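Local coordinates for protein thiosulfate sulfurtransferase TUM1 (Saccharomyces cerevisiae, PDB 3UTN) that accepts persulfide sulfur from the desulfurase NFS1 and passes it to UBA4 for 2-thiolation of the wobble uridine of tRNAs, at residues A[190-195]-A[311-316]. Sequence-based numbering, arbitrary orientation.
Sequences EMFQLV and TEWVLK
Trp313 extends its indole with CG anti to the backbone N (chi1 -179°), which carries the six-membered ring away from helix 309-317 and drives its CZ3-CH2 edge against helix 188-196. Phe192 CG is also anti to its backbone N, but its side chain crosses that of Trp313 at about a right angle. The indole edge meets backbone as well as side chains: Trp313 CZ3 lies 3.4 Å from Phe192 CA, with Phe192 N in the plane of the ring and the carbonyl carbon of Met191 also near that plane. On one flank Phe192 CD1 approaches Trp313 CH2 at 3.6 Å; the two rings are inclined obliquely, planes at 45°. Met191 adds its CB, 3.9 Å from Trp313 CZ3, while one turn on, the side chain of Val195 points against that of Trp313, with CB 3.4 Å from Trp313 CH2 and both methyls near Trp313 CH2 and CZ2. With the axes 11.3 Å apart and crossing at -68°, this one large side chain spans most of the gap between the helices. The indole is fixed at its polar end too, since NE1 donates to the carbonyl oxygen of Trp321, whose ring meets Phe192 edge-to-face. Replacing Trp313 with an alanine would probably open a gap beside Phe192 and Val195 and leave the Trp321 carbonyl without its indole donor. The pairing thus joins helix 188-196 to helix 309-317, the last helix of the chain, in the C-terminal rhodanese domain, the one that carries the catalytic cysteine; the side chain of Trp313 lies about 10 Å from that of Cys282, which carries the persulfide intermediate. Because no hydrogen bond or salt bridge links the two segments, their cohesion rests on apolar and aromatic packing.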
ATOM      1  N   GLU A 190       6.379 -12.305  14.730  1.00 27.37           N
ATOM      2  CA  GLU A 190       5.423 -13.276  14.243  1.00 27.04           C
ATOM      3  C   GLU A 190       5.883 -13.897  12.938  1.00 26.01           C
ATOM      4  O   GLU A 190       5.825 -15.107  12.779  1.00 26.22           O
ATOM      5  CB  GLU A 190       4.055 -12.645  14.058  1.00 26.96           C
ATOM      6  CG  GLU A 190       2.982 -13.665  13.746  1.00 28.00           C
ATOM      7  CD  GLU A 190       1.665 -13.024  13.401  1.00 28.13           C
ATOM      8  OE1 GLU A 190       1.529 -11.804  13.608  1.00 29.11           O
ATOM      9  OE2 GLU A 190       0.770 -13.738  12.913  1.00 29.30           O
ATOM     10  N   MET A 191       6.335 -13.059  12.008  1.00 25.20           N
ATOM     11  CA  MET A 191       6.843 -13.545  10.734  1.00 25.61           C
ATOM     12  C   MET A 191       7.931 -14.569  10.959  1.00 24.95           C
ATOM     13  O   MET A 191       7.890 -15.666  10.415  1.00 24.69           O
ATOM     14  CB  MET A 191       7.402 -12.399   9.901  1.00 25.48           C
ATOM     15  CG  MET A 191       6.336 -11.671   9.126  1.00 25.55           C
ATOM     16  SD  MET A 191       5.336 -12.797   8.147  1.00 26.19           S
ATOM     17  CE  MET A 191       6.449 -13.258   6.828  1.00 25.90           C
ATOM     18  N   PHE A 192       8.902 -14.196  11.778  1.00 25.71           N
ATOM     19  CA  PHE A 192      10.008 -15.073  12.047  1.00 26.51           C
ATOM     20  C   PHE A 192       9.553 -16.351  12.722  1.00 26.04           C
ATOM     21  O   PHE A 192       9.942 -17.422  12.299  1.00 26.27           O
ATOM     22  CB  PHE A 192      11.090 -14.396  12.875  1.00 27.10           C
ATOM     23  CG  PHE A 192      12.306 -15.237  13.025  1.00 28.17           C
ATOM     24  CD1 PHE A 192      13.100 -15.513  11.923  1.00 27.53           C
ATOM     25  CD2 PHE A 192      12.630 -15.804  14.251  1.00 28.46           C
ATOM     26  CE1 PHE A 192      14.220 -16.309  12.047  1.00 28.62           C
ATOM     27  CE2 PHE A 192      13.749 -16.605  14.379  1.00 28.74           C
ATOM     28  CZ  PHE A 192      14.544 -16.859  13.275  1.00 28.97           C
ATOM     29  N   GLN A 193       8.720 -16.232  13.752  1.00 27.73           N
ATOM     30  CA  GLN A 193       8.196 -17.414  14.435  1.00 28.32           C
ATOM     31  C   GLN A 193       7.469 -18.313  13.451  1.00 27.79           C
ATOM     32  O   GLN A 193       7.687 -19.517  13.435  1.00 27.26           O
ATOM     33  CB  GLN A 193       7.282 -17.043  15.608  1.00 30.61           C
ATOM     34  CG  GLN A 193       6.693 -18.241  16.355  1.00 32.55           C
ATOM     35  CD  GLN A 193       7.719 -19.316  16.725  1.00 34.83           C
ATOM     36  OE1 GLN A 193       8.919 -19.051  16.842  1.00 35.75           O
ATOM     37  NE2 GLN A 193       7.238 -20.540  16.916  1.00 35.30           N
ATOM     38  N   LEU A 194       6.620 -17.715  12.622  1.00 26.94           N
ATOM     39  CA  LEU A 194       5.893 -18.465  11.611  1.00 26.82           C
ATOM     40  C   LEU A 194       6.839 -19.210  10.698  1.00 26.11           C
ATOM     41  O   LEU A 194       6.611 -20.367  10.364  1.00 26.72           O
ATOM     42  CB  LEU A 194       4.994 -17.536  10.796  1.00 26.73           C
ATOM     43  CG  LEU A 194       3.770 -17.061  11.572  1.00 27.00           C
ATOM     44  CD1 LEU A 194       3.138 -15.887  10.850  1.00 26.34           C
ATOM     45  CD2 LEU A 194       2.790 -18.208  11.787  1.00 27.47           C
ATOM     46  N   VAL A 195       7.914 -18.539  10.310  1.00 25.66           N
ATOM     47  CA  VAL A 195       8.883 -19.134   9.420  1.00 25.82           C
ATOM     48  C   VAL A 195       9.769 -20.105  10.178  1.00 25.30           C
ATOM     49  O   VAL A 195      10.017 -21.208   9.709  1.00 24.38           O
ATOM     50  CB  VAL A 195       9.732 -18.062   8.724  1.00 25.60           C
ATOM     51  CG1 VAL A 195      10.838 -18.704   7.906  1.00 25.67           C
ATOM     52  CG2 VAL A 195       8.841 -17.215   7.837  1.00 25.75           C
ATOM     53  N   THR A 311      13.166  -6.520   3.487  1.00 24.99           N
ATOM     54  CA  THR A 311      14.297  -5.773   4.012  1.00 26.22           C
ATOM     55  C   THR A 311      14.524  -6.075   5.479  1.00 25.87           C
ATOM     56  O   THR A 311      15.614  -6.492   5.873  1.00 25.76           O
ATOM     57  CB  THR A 311      14.104  -4.268   3.821  1.00 26.16           C
ATOM     58  OG1 THR A 311      13.982  -4.000   2.421  1.00 26.93           O
ATOM     59  CG2 THR A 311      15.292  -3.515   4.389  1.00 26.95           C
ATOM     60  N   GLU A 312      13.491  -5.869   6.283  1.00 25.71           N
ATOM     61  CA  GLU A 312      13.600  -6.169   7.688  1.00 26.21           C
ATOM     62  C   GLU A 312      13.864  -7.646   7.868  1.00 26.50           C
ATOM     63  O   GLU A 312      14.674  -8.035   8.703  1.00 26.10           O
ATOM     64  CB  GLU A 312      12.337  -5.788   8.428  1.00 26.71           C
ATOM     65  CG  GLU A 312      12.457  -6.013   9.915  1.00 27.25           C
ATOM     66  CD  GLU A 312      11.123  -6.162  10.588  1.00 27.73           C
ATOM     67  OE1 GLU A 312      10.245  -6.868  10.042  1.00 28.03           O
ATOM     68  OE2 GLU A 312      10.961  -5.583  11.674  1.00 28.58           O
ATOM     69  N   TRP A 313      13.175  -8.463   7.078  1.00 25.91           N
ATOM     70  CA  TRP A 313      13.345  -9.895   7.160  1.00 26.40           C
ATOM     71  C   TRP A 313      14.790 -10.272   7.071  1.00 26.92           C
ATOM     72  O   TRP A 313      15.312 -10.952   7.948  1.00 26.68           O
ATOM     73  CB  TRP A 313      12.589 -10.612   6.060  1.00 25.82           C
ATOM     74  CG  TRP A 313      12.799 -12.079   6.216  1.00 25.83           C
ATOM     75  CD1 TRP A 313      13.662 -12.896   5.507  1.00 25.88           C
ATOM     76  CD2 TRP A 313      12.182 -12.944   7.216  1.00 25.70           C
ATOM     77  NE1 TRP A 313      13.595 -14.181   5.965  1.00 26.04           N
ATOM     78  CE2 TRP A 313      12.727 -14.277   6.993  1.00 26.05           C
ATOM     79  CE3 TRP A 313      11.244 -12.754   8.224  1.00 25.87           C
ATOM     80  CZ2 TRP A 313      12.341 -15.361   7.757  1.00 25.52           C
ATOM     81  CZ3 TRP A 313      10.868 -13.852   8.992  1.00 26.19           C
ATOM     82  CH2 TRP A 313      11.410 -15.121   8.764  1.00 25.55           C
ATOM     83  N   VAL A 314      15.436  -9.836   5.997  1.00 27.60           N
ATOM     84  CA  VAL A 314      16.840 -10.129   5.758  1.00 29.43           C
ATOM     85  C   VAL A 314      17.708  -9.574   6.870  1.00 30.43           C
ATOM     86  O   VAL A 314      18.520 -10.299   7.452  1.00 31.65           O
ATOM     87  CB  VAL A 314      17.302  -9.561   4.414  1.00 29.32           C
ATOM     88  CG1 VAL A 314      18.821  -9.556   4.319  1.00 30.08           C
ATOM     89  CG2 VAL A 314      16.710 -10.393   3.304  1.00 30.12           C
ATOM     90  N   LEU A 315      17.517  -8.295   7.169  1.00 30.57           N
ATOM     91  CA  LEU A 315      18.338  -7.609   8.157  1.00 31.07           C
ATOM     92  C   LEU A 315      18.238  -8.236   9.536  1.00 31.03           C
ATOM     93  O   LEU A 315      19.228  -8.313  10.254  1.00 31.46           O
ATOM     94  CB  LEU A 315      17.985  -6.125   8.217  1.00 31.08           C
ATOM     95  CG  LEU A 315      18.509  -5.310   7.034  1.00 31.90           C
ATOM     96  CD1 LEU A 315      18.005  -3.877   7.087  1.00 32.25           C
ATOM     97  CD2 LEU A 315      20.031  -5.353   6.983  1.00 33.04           C
ATOM     98  N   LYS A 316      17.048  -8.700   9.895  1.00 30.19           N
ATOM     99  CA  LYS A 316      16.844  -9.297  11.204  1.00 31.01           C
ATOM    100  C   LYS A 316      17.146 -10.793  11.230  1.00 31.05           C
ATOM    101  O   LYS A 316      17.569 -11.321  12.256  1.00 30.93           O
ATOM    102  CB  LYS A 316      15.425  -9.032  11.698  1.00 30.68           C
ATOM    103  CG  LYS A 316      15.193  -7.624  12.217  1.00 31.03           C
ATOM    104  CD  LYS A 316      13.833  -7.527  12.879  1.00 30.98           C
ATOM    105  CE  LYS A 316      13.603  -6.185  13.542  1.00 31.74           C
ATOM    106  NZ  LYS A 316      12.205  -6.082  14.042  1.00 33.44           N
TER